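Local coordinates for FMN-dependent nitronate monooxygenase (Shewanella oneidensis, PDB 5LSM), which probably catalyses the FMN-dependent oxidation of propionate 3-nitronate by molecular oxygen, giving 3-oxopropanoate, nitrate and nitrite, at residues K150-T156 / A169-Q175; C3-R7 / E209-I213; L38-A44 / P65-F71. One frame throughout, in Å; residues are numbered along the deposited sequence.

Contact 1. Residues K150-T156 / A169-Q175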
loop_
_atom_site.group_PDB
_atom_site.type_symbol
_atom_site.label_atom_id
_atom_site.label_comp_id
_atom_site.label_asym_id
_atom_site.label_seq_id
_atom_site.Cartn_x
_atom_site.Cartn_y
_atom_site.Cartn_z
ATOM N N LYS A 150 -12.073 -6.877 -26.632
ATOM C CA LYS A 150 -12.073 -7.339 -25.254
ATOM C C LYS A 150 -12.265 -6.139 -24.374
ATOM O O LYS A 150 -11.743 -5.061 -24.659
ATOM C CB LYS A 150 -10.744 -8.015 -24.897
ATOM C CG LYS A 150 -10.353 -9.141 -25.821
ATOM C CD LYS A 150 -11.370 -10.268 -25.789
ATOM C CE LYS A 150 -11.065 -11.307 -26.864
ATOM N NZ LYS A 150 -11.131 -10.683 -28.223
ATOM N N VAL A 151 -12.978 -6.334 -23.281
ATOM C CA VAL A 151 -13.234 -5.258 -22.341
ATOM C C VAL A 151 -12.542 -5.537 -21.018
ATOM O O VAL A 151 -12.753 -6.601 -20.414
ATOM C CB VAL A 151 -14.736 -5.092 -22.105
ATOM C CG1 VAL A 151 -15.003 -4.178 -20.920
ATOM C CG2 VAL A 151 -15.403 -4.542 -23.355
ATOM N N ILE A 152 -11.762 -4.562 -20.555
ATOM C CA ILE A 152 -11.150 -4.613 -19.227
ATOM C C ILE A 152 -11.467 -3.365 -18.382
ATOM O O ILE A 152 -11.789 -2.304 -18.925
ATOM C CB ILE A 152 -9.623 -4.773 -19.322
ATOM C CG1 ILE A 152 -8.983 -3.532 -19.933
ATOM C CG2 ILE A 152 -9.263 -5.991 -20.145
ATOM C CD1 ILE A 152 -7.474 -3.585 -19.930
ATOM N N SER A 153 -11.383 -3.507 -17.052
ATOM C CA SER A 153 -11.643 -2.392 -16.133
ATOM C C SER A 153 -10.869 -2.550 -14.845
ATOM O O SER A 153 -10.278 -3.602 -14.593
ATOM C CB SER A 153 -13.125 -2.257 -15.816
ATOM O OG SER A 153 -13.339 -1.211 -14.869
ATOM N N THR A 154 -10.839 -1.483 -14.049
ATOM C CA THR A 154 -9.977 -1.444 -12.878
ATOM C C THR A 154 -10.768 -1.834 -11.605
ATOM O O THR A 154 -11.894 -1.414 -11.411
ATOM C CB THR A 154 -9.275 -0.055 -12.743
ATOM O OG1 THR A 154 -8.161 0.028 -13.654
ATOM C CG2 THR A 154 -8.758 0.163 -11.339
ATOM N N ALA A 155 -10.198 -2.722 -10.803
ATOM C CA ALA A 155 -10.731 -3.060 -9.487
ATOM C C ALA A 155 -9.741 -2.636 -8.426
ATOM O O ALA A 155 -8.552 -2.942 -8.547
ATOM C CB ALA A 155 -10.950 -4.551 -9.390
ATOM N N THR A 156 -10.225 -1.960 -7.384
ATOM C CA THR A 156 -9.390 -1.641 -6.213
ATOM C C THR A 156 -9.730 -2.451 -4.972
ATOM O O THR A 156 -9.112 -2.256 -3.924
ATOM C CB THR A 156 -9.464 -0.151 -5.818
ATOM O OG1 THR A 156 -10.783 0.171 -5.338
ATOM C CG2 THR A 156 -9.074 0.746 -6.996
ATOM N N ALA A 169 -16.678 -8.467 -17.788
ATOM C CA ALA A 169 -15.315 -8.028 -18.105
ATOM C C ALA A 169 -14.516 -9.228 -18.587
ATOM O O ALA A 169 -14.795 -10.348 -18.197
ATOM C CB ALA A 169 -14.645 -7.391 -16.905
ATOM N N ASP A 170 -13.586 -8.997 -19.500
ATOM C CA ASP A 170 -12.761 -10.074 -20.010
ATOM C C ASP A 170 -11.519 -10.237 -19.151
ATOM O O ASP A 170 -10.947 -11.321 -19.086
ATOM C CB ASP A 170 -12.397 -9.820 -21.478
ATOM C CG ASP A 170 -13.603 -9.991 -22.413
ATOM O OD1 ASP A 170 -14.016 -11.159 -22.617
ATOM O OD2 ASP A 170 -14.156 -8.968 -22.914
ATOM N N ALA A 171 -11.100 -9.140 -18.513
ATOM C CA ALA A 171 -9.988 -9.147 -17.555
ATOM C C ALA A 171 -10.163 -7.998 -16.575
ATOM O O ALA A 171 -10.845 -7.009 -16.875
ATOM C CB ALA A 171 -8.658 -9.007 -18.278
ATOM N N ILE A 172 -9.464 -8.102 -15.453
ATOM C CA ILE A 172 -9.541 -7.152 -14.361
ATOM C C ILE A 172 -8.174 -6.536 -14.156
ATOM O O ILE A 172 -7.196 -7.265 -14.013
ATOM C CB ILE A 172 -9.915 -7.882 -13.056
ATOM C CG1 ILE A 172 -11.303 -8.478 -13.182
ATOM C CG2 ILE A 172 -9.855 -6.932 -11.841
ATOM C CD1 ILE A 172 -11.723 -9.279 -11.967
ATOM N N ILE A 173 -8.099 -5.207 -14.071
ATOM C CA ILE A 173 -6.858 -4.550 -13.655
ATOM C C ILE A 173 -6.906 -4.332 -12.136
ATOM O O ILE A 173 -7.730 -3.566 -11.639
ATOM C CB ILE A 173 -6.647 -3.183 -14.358
ATOM C CG1 ILE A 173 -6.677 -3.313 -15.886
ATOM C CG2 ILE A 173 -5.316 -2.584 -13.938
ATOM C CD1 ILE A 173 -7.072 -2.028 -16.591
ATOM N N ALA A 174 -6.035 -5.023 -11.407
ATOM C CA ALA A 174 -5.923 -4.839 -9.961
ATOM C C ALA A 174 -4.957 -3.710 -9.653
ATOM O O ALA A 174 -3.751 -3.932 -9.705
ATOM C CB ALA A 174 -5.403 -6.129 -9.333
ATOM N N GLN A 175 -5.447 -2.495 -9.379
ATOM C CA GLN A 175 -4.494 -1.406 -9.005
ATOM C C GLN A 175 -4.354 -1.212 -7.524
ATOM O O GLN A 175 -5.264 -0.739 -6.864
ATOM C CB GLN A 175 -4.734 -0.054 -9.691
ATOM C CG GLN A 175 -6.079 0.532 -9.428
ATOM C CD GLN A 175 -6.098 2.052 -9.380
ATOM O OE1 GLN A 175 -6.999 2.616 -8.801
ATOM N NE2 GLN A 175 -5.137 2.705 -10.009
#
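The CD1 methyls of Ile152 and Ile173 touch at 3.7 Å in the apolar centre of a parallel strand pair of the TIM barrel, where strands 150-155 and 171-175 are joined through helix 158-166 as a beta-alpha-beta unit. Ile152 carries CG1 between its backbone N and carbonyl carbon (chi1 67°), and its CG2 branch rests on Ala171 CB at 3.6 Å, while CD1 reaches on to Ile173. One side chain thereby spans two residues of the neighbouring strand.

Thr154 continues this inward face with both branches in use. Its OG1 lies 3.6 Å from Ile173 CB, and its CG2 meets Gln175 CG at 3.3 Å, the two side chains crossing at about a right angle. On the other face Ala155 CB packs against Ile172 CG2 at 3.6 Å, and Ala161 of helix 158-166 touches both residues.

Between the faces, Ile173 is bonded to the residues flanking its partner Thr154: its N donates to Ser153 O, and its O accepts from Ala155 N at 2.7 Å. Gln175 N to Ala155 O extends the ladder toward the cofactor end. There the Gln175 side chain lies alongside Thr156, with OE1 accepting from Gly184 N and NE2 making a weak hydrogen bond to FMN O3'.

At the opposite, polar edge one aspartate grips both backbone polar groups of Val151. Asp170 N donates to Val151 O. The returning bond, from Val151 N to Asp170 OD2, is 2.9 Å long and almost straight (174° at the hydrogen), and it meets the carboxylate oxygen on its anti side, 16° out of plane.

Contact 2. Residues C3-R7 / E209-I213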
loop_
_atom_site.group_PDB
_atom_site.type_symbol
_atom_site.label_atom_id
_atom_site.label_comp_id
_atom_site.label_asym_id
_atom_site.label_seq_id
_atom_site.Cartn_x
_atom_site.Cartn_y
_atom_site.Cartn_z
ATOM N N CYS A 3 0.720 -17.778 -22.354
ATOM C CA CYS A 3 -0.102 -17.125 -21.276
ATOM C C CYS A 3 -1.482 -16.722 -21.804
ATOM O O CYS A 3 -1.716 -16.649 -23.017
ATOM C CB CYS A 3 0.627 -15.900 -20.681
ATOM S SG CYS A 3 1.702 -16.254 -19.252
ATOM N N ARG A 4 -2.387 -16.434 -20.880
ATOM C CA ARG A 4 -3.809 -16.328 -21.202
ATOM C C ARG A 4 -4.135 -14.995 -21.821
ATOM O O ARG A 4 -5.038 -14.903 -22.654
ATOM C CB ARG A 4 -4.656 -16.498 -19.952
ATOM C CG ARG A 4 -4.296 -17.724 -19.148
ATOM C CD ARG A 4 -4.628 -17.506 -17.696
ATOM N NE ARG A 4 -6.069 -17.402 -17.498
ATOM C CZ ARG A 4 -6.636 -17.201 -16.314
ATOM N NH1 ARG A 4 -5.871 -17.044 -15.232
ATOM N NH2 ARG A 4 -7.964 -17.149 -16.211
ATOM N N LEU A 5 -3.420 -13.954 -21.403
ATOM C CA LEU A 5 -3.708 -12.625 -21.901
ATOM C C LEU A 5 -2.977 -12.331 -23.195
ATOM O O LEU A 5 -3.519 -11.630 -24.055
ATOM C CB LEU A 5 -3.413 -11.557 -20.851
ATOM C CG LEU A 5 -4.615 -11.212 -19.967
ATOM C CD1 LEU A 5 -4.300 -9.990 -19.118
ATOM C CD2 LEU A 5 -5.888 -10.984 -20.778
ATOM N N THR A 6 -1.776 -12.897 -23.358
ATOM C CA THR A 6 -1.048 -12.780 -24.619
ATOM C C THR A 6 -1.833 -13.432 -25.777
ATOM O O THR A 6 -2.045 -12.801 -26.821
ATOM C CB THR A 6 0.397 -13.332 -24.539
ATOM O OG1 THR A 6 0.392 -14.707 -24.149
ATOM C CG2 THR A 6 1.225 -12.535 -23.532
ATOM N N ARG A 7 -2.370 -14.627 -25.547
ATOM C CA ARG A 7 -3.255 -15.271 -26.534
ATOM C C ARG A 7 -4.558 -14.471 -26.726
ATOM O O ARG A 7 -4.865 -14.061 -27.842
ATOM C CB ARG A 7 -3.562 -16.726 -26.146
ATOM N N GLU A 209 -12.112 -16.005 -11.786
ATOM C CA GLU A 209 -11.628 -17.010 -12.706
ATOM C C GLU A 209 -10.946 -16.367 -13.898
ATOM O O GLU A 209 -10.072 -16.968 -14.489
ATOM C CB GLU A 209 -12.779 -17.892 -13.173
ATOM C CG GLU A 209 -13.340 -18.800 -12.089
ATOM C CD GLU A 209 -14.781 -19.196 -12.362
ATOM O OE1 GLU A 209 -15.638 -18.999 -11.472
ATOM O OE2 GLU A 209 -15.065 -19.664 -13.487
ATOM N N ILE A 210 -11.322 -15.132 -14.224
ATOM C CA ILE A 210 -10.732 -14.423 -15.359
ATOM C C ILE A 210 -9.321 -13.886 -15.095
ATOM O O ILE A 210 -8.831 -13.950 -13.972
ATOM C CB ILE A 210 -11.635 -13.291 -15.874
ATOM C CG1 ILE A 210 -11.897 -12.239 -14.778
ATOM C CG2 ILE A 210 -12.928 -13.883 -16.417
ATOM C CD1 ILE A 210 -12.863 -11.144 -15.200
ATOM N N PRO A 211 -8.609 -13.489 -16.169
ATOM C CA PRO A 211 -7.208 -13.086 -15.988
ATOM C C PRO A 211 -7.074 -11.768 -15.232
ATOM O O PRO A 211 -7.920 -10.887 -15.371
ATOM C CB PRO A 211 -6.703 -12.918 -17.425
ATOM C CG PRO A 211 -7.614 -13.776 -18.246
ATOM C CD PRO A 211 -8.946 -13.663 -17.599
ATOM N N VAL A 212 -5.975 -11.619 -14.503
ATOM C CA VAL A 212 -5.752 -10.452 -13.684
ATOM C C VAL A 212 -4.457 -9.767 -14.092
ATOM O O VAL A 212 -3.410 -10.401 -14.239
ATOM C CB VAL A 212 -5.725 -10.810 -12.184
ATOM C CG1 VAL A 212 -5.622 -9.551 -11.339
ATOM C CG2 VAL A 212 -6.978 -11.592 -11.801
ATOM N N ILE A 213 -4.585 -8.479 -14.373
ATOM C CA ILE A 213 -3.476 -7.594 -14.710
ATOM C C ILE A 213 -3.015 -6.817 -13.469
ATOM O O ILE A 213 -3.817 -6.167 -12.785
ATOM C CB ILE A 213 -3.908 -6.583 -15.800
ATOM C CG1 ILE A 213 -4.364 -7.332 -17.066
ATOM C CG2 ILE A 213 -2.763 -5.622 -16.108
ATOM C CD1 ILE A 213 -5.467 -6.659 -17.856
#
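Leu5 and Arg4 divide Pro211 between them, the leucine packing on its CB and the arginine passing over CG and CD. Arg4 reaches across with a bend at chi3 (67°), which turns its guanidinium so that Pro211 CG lies 3.7 Å above one face, offset toward the rim. From there NH2 donates to Glu209 O at 2.7 Å. The acceptor lies in the guanidinium plane and the donor in the carbonyl plane, although the bond is bent at the hydrogen (141°).

Leu5 uses two parts of its side chain. CG sits 3.7 Å from Pro211 CB, whereas the Leu5 and Ile213 side chains cross at about a right angle, bringing CD1 to 3.4 Å from Ile213 CG1; Ile213 holds CG1 beside its own backbone N (chi1 -59°), turning the end of the chain toward the helix. Replacing Leu5 by an alanine would probably take away the leucine's contacts with Pro211 CB and Ile213 CG1 and open a gap between the helix and the strand.

Ser233 touches Arg4, Leu5 and Pro211, and Leu5 also meets Ala234 of strand 234-237. Helix 4-9 is thus seated at the N-terminal ends of strands 212-215 and 234-237, with Ile213 further packed on Ala171 and Ile173 of strand 171-175.

Contact 3. Residues L38-A44 / P65-F71. With FMN (flavin mononucleotide), chain I.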
loop_
_atom_site.group_PDB
_atom_site.type_symbol
_atom_site.label_atom_id
_atom_site.label_comp_id
_atom_site.label_asym_id
_atom_site.label_seq_id
_atom_site.Cartn_x
_atom_site.Cartn_y
_atom_site.Cartn_z
ATOM N N LEU A 38 1.057 -4.207 -25.207
ATOM C CA LEU A 38 -0.205 -3.542 -25.539
ATOM C C LEU A 38 -0.080 -2.057 -25.260
ATOM O O LEU A 38 0.039 -1.652 -24.109
ATOM C CB LEU A 38 -1.374 -4.140 -24.738
ATOM C CG LEU A 38 -2.797 -3.666 -25.081
ATOM C CD1 LEU A 38 -3.297 -4.275 -26.378
ATOM C CD2 LEU A 38 -3.765 -4.008 -23.961
ATOM N N GLY A 39 -0.067 -1.258 -26.327
ATOM C CA GLY A 39 -0.065 0.206 -26.213
ATOM C C GLY A 39 -1.461 0.748 -25.974
ATOM O O GLY A 39 -2.440 0.118 -26.352
ATOM N N SER A 40 -1.552 1.916 -25.355
ATOM C CA SER A 40 -2.813 2.415 -24.843
ATOM C C SER A 40 -2.994 3.890 -25.158
ATOM O O SER A 40 -2.073 4.695 -24.953
ATOM C CB SER A 40 -2.891 2.218 -23.329
ATOM O OG SER A 40 -2.789 0.851 -22.978
ATOM N N LEU A 41 -4.186 4.231 -25.663
ATOM C CA LEU A 41 -4.572 5.618 -25.917
ATOM C C LEU A 41 -5.550 6.060 -24.832
ATOM O O LEU A 41 -6.651 5.508 -24.715
ATOM C CB LEU A 41 -5.206 5.765 -27.313
ATOM C CG LEU A 41 -5.665 7.179 -27.707
ATOM C CD1 LEU A 41 -4.521 8.165 -27.735
ATOM C CD2 LEU A 41 -6.386 7.203 -29.048
ATOM N N PRO A 42 -5.106 6.980 -23.962
ATOM C CA PRO A 42 -6.037 7.585 -23.008
ATOM C C PRO A 42 -6.996 8.529 -23.731
ATOM O O PRO A 42 -6.546 9.409 -24.457
ATOM C CB PRO A 42 -5.116 8.353 -22.061
ATOM C CG PRO A 42 -3.896 8.677 -22.874
ATOM C CD PRO A 42 -3.770 7.613 -23.927
ATOM N N CYS A 43 -8.297 8.285 -23.597
ATOM C CA CYS A 43 -9.313 9.088 -24.292
ATOM C C CYS A 43 -10.150 9.993 -23.406
ATOM O O CYS A 43 -10.970 10.727 -23.912
ATOM C CB CYS A 43 -10.239 8.183 -25.093
ATOM S SG CYS A 43 -9.316 7.234 -26.300
ATOM N N ALA A 44 -9.915 9.998 -22.099
ATOM C CA ALA A 44 -10.776 10.754 -21.186
ATOM C C ALA A 44 -10.837 12.258 -21.518
ATOM O O ALA A 44 -11.863 12.899 -21.300
ATOM C CB ALA A 44 -10.337 10.542 -19.739
ATOM N N PRO A 65 -2.260 -4.864 -31.873
ATOM C CA PRO A 65 -3.311 -4.544 -30.890
ATOM C C PRO A 65 -3.060 -3.277 -30.080
ATOM O O PRO A 65 -1.910 -2.891 -29.853
ATOM C CB PRO A 65 -3.315 -5.758 -29.969
ATOM C CG PRO A 65 -2.829 -6.874 -30.834
ATOM C CD PRO A 65 -1.834 -6.271 -31.777
ATOM N N ILE A 66 -4.147 -2.586 -29.764
ATOM C CA ILE A 66 -4.102 -1.427 -28.894
ATOM C C ILE A 66 -5.298 -1.402 -27.970
ATOM O O ILE A 66 -6.316 -2.052 -28.220
ATOM C CB ILE A 66 -4.093 -0.110 -29.692
ATOM C CG1 ILE A 66 -5.452 0.128 -30.338
ATOM C CG2 ILE A 66 -2.993 -0.135 -30.734
ATOM C CD1 ILE A 66 -5.420 1.208 -31.389
ATOM N N ASN A 67 -5.181 -0.554 -26.958
ATOM C CA ASN A 67 -6.117 -0.447 -25.850
ATOM C C ASN A 67 -6.531 1.002 -25.829
ATOM O O ASN A 67 -5.678 1.867 -25.796
ATOM C CB ASN A 67 -5.386 -0.832 -24.558
ATOM C CG ASN A 67 -6.092 -0.359 -23.282
ATOM O OD1 ASN A 67 -7.319 -0.221 -23.221
ATOM N ND2 ASN A 67 -5.310 -0.198 -22.228
ATOM N N VAL A 68 -7.818 1.282 -26.023
ATOM C CA VAL A 68 -8.314 2.659 -25.876
ATOM C C VAL A 68 -9.058 2.793 -24.552
ATOM O O VAL A 68 -9.823 1.896 -24.162
ATOM C CB VAL A 68 -9.206 3.116 -27.069
ATOM C CG1 VAL A 68 -8.533 2.788 -28.383
ATOM C CG2 VAL A 68 -10.582 2.468 -27.019
ATOM N N ASN A 69 -8.752 3.869 -23.825
ATOM C CA ASN A 69 -9.165 4.011 -22.427
ATOM C C ASN A 69 -10.187 5.128 -22.259
ATOM O O ASN A 69 -10.002 6.219 -22.812
ATOM C CB ASN A 69 -7.945 4.308 -21.553
ATOM C CG ASN A 69 -8.301 4.460 -20.097
ATOM O OD1 ASN A 69 -8.456 5.582 -19.595
ATOM N ND2 ASN A 69 -8.544 3.333 -19.430
ATOM N N PHE A 70 -11.219 4.871 -21.449
ATOM C CA PHE A 70 -12.259 5.851 -21.164
ATOM C C PHE A 70 -12.653 5.875 -19.693
ATOM O O PHE A 70 -12.550 4.860 -18.995
ATOM C CB PHE A 70 -13.512 5.549 -21.985
ATOM C CG PHE A 70 -13.357 5.832 -23.434
ATOM C CD1 PHE A 70 -12.901 4.847 -24.300
ATOM C CD2 PHE A 70 -13.641 7.092 -23.936
ATOM C CE1 PHE A 70 -12.751 5.110 -25.652
ATOM C CE2 PHE A 70 -13.495 7.361 -25.288
ATOM C CZ PHE A 70 -13.038 6.369 -26.146
ATOM N N PHE A 71 -13.177 7.026 -19.263
ATOM C CA PHE A 71 -13.826 7.160 -17.965
ATOM C C PHE A 71 -15.295 6.910 -18.120
ATOM O O PHE A 71 -15.925 7.533 -18.969
ATOM C CB PHE A 71 -13.672 8.576 -17.414
ATOM C CG PHE A 71 -12.290 8.923 -17.007
ATOM C CD1 PHE A 71 -11.290 7.954 -16.940
ATOM C CD2 PHE A 71 -11.989 10.217 -16.644
ATOM C CE1 PHE A 71 -10.005 8.293 -16.550
ATOM C CE2 PHE A 71 -10.710 10.555 -16.229
ATOM C CZ PHE A 71 -9.721 9.593 -16.189
HETATM N N1 FMN I . -5.772 5.081 -15.739
HETATM C C2 FMN I . -6.838 5.208 -16.580
HETATM O O2 FMN I . -7.707 4.300 -16.611
HETATM N N3 FMN I . -7.011 6.289 -17.368
HETATM C C4 FMN I . -6.132 7.303 -17.377
HETATM O O4 FMN I . -6.296 8.305 -18.094
HETATM C C4A FMN I . -4.962 7.231 -16.481
HETATM N N5 FMN I . -4.046 8.202 -16.477
HETATM C C5A FMN I . -2.938 8.118 -15.720
HETATM C C6 FMN I . -2.020 9.162 -15.796
HETATM C C7 FMN I . -0.857 9.130 -15.055
HETATM C C7M FMN I . 0.088 10.300 -15.153
HETATM C C8 FMN I . -0.592 7.964 -14.162
HETATM C C8M FMN I . 0.678 7.936 -13.339
HETATM C C9 FMN I . -1.515 6.912 -14.079
HETATM C C9A FMN I . -2.700 6.941 -14.832
HETATM N N10 FMN I . -3.666 5.886 -14.835
HETATM C C10 FMN I . -4.813 6.029 -15.645
HETATM C "C1'" FMN I . -3.546 4.695 -13.973
HETATM C "C2'" FMN I . -2.751 3.591 -14.648
HETATM O "O2'" FMN I . -3.609 2.894 -15.570
HETATM C "C3'" FMN I . -2.185 2.605 -13.616
HETATM O "O3'" FMN I . -3.211 2.244 -12.684
HETATM C "C4'" FMN I . -1.015 3.157 -12.799
HETATM O "O4'" FMN I . -0.151 4.016 -13.552
HETATM C "C5'" FMN I . -0.234 1.979 -12.239
HETATM O "O5'" FMN I . 0.761 2.403 -11.311
HETATM P P FMN I . 2.226 2.914 -11.739
HETATM O O1P FMN I . 2.637 2.145 -12.975
HETATM O O2P FMN I . 3.052 2.595 -10.520
HETATM O O3P FMN I . 1.988 4.363 -11.980
HETATM O O HOH W 1 -8.036 8.127 -20.477
#
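Ala44 CB sits squarely over the Phe71 ring, a CH-pi contact 3.5 Å from the centroid and 10° off the ring normal. One residue back on each segment the theme recurs less centrally: Cys43 CB lies over one face of the Phe70 ring, 3.6 Å from its centroid and offset toward the rim, while SG approaches the same ring obliquely.

Asn69, just before the two phenylalanines, points to the same face of the sheet as Ser40, Pro42 and Asn67, with CG trans to the backbone N (chi1 -180°), and presents its amide to the flavin. OD1 accepts from FMN N3 at 2.7 Å, and ND2, which also bonds Ser130 OG, makes a weak hydrogen bond to FMN O2. Phe71 adds the edge of its ring, CE1 standing 3.7 Å from FMN N3. A water donates to Asn69 OD1 and to FMN O4 and accepts from Ala44 N, so both segments reach the isoalloxazine.

Further down the strands Asn67 ND2 donates to Ser40 OG at 2.8 Å, the oxygen lying 32° out of the Asn67 amide plane; OG is also bonded to Gln17 O, and Asn67 OD1 to Ser130 OG. Leu41 receives Asn69 N on its O and gives its N to Asn67 O. The parallel pair, linked through helix 48-59, is a beta-alpha-beta unit of a TIM barrel whose C-terminal strand ends form the FMN site.

Overall arrangement
From the N terminus, helix 4-9 opens the widest loop, which contact 2 closes some 200 residues later at 209-213. Both other contacts nest within it, one after the other and without crossing: contact 3 closes the short loop through helix 48-59, and contact 1 does the same through helix 158-166. All three reach the eight-stranded parallel barrel sheet. Contacts 1 and 2 adjoin, since strands 171-175 and 212-215 are neighbours, and Ala174 N lies 2.9 Å from Ile213 O, probably hydrogen-bonded. Contact 3 does not touch them; strand 128-132 runs between 66-71 and 150-155. Contacts 1 and 3 both extend to the FMN, whereas contact 2 packs the N-terminal helix against the start of strand 212-215.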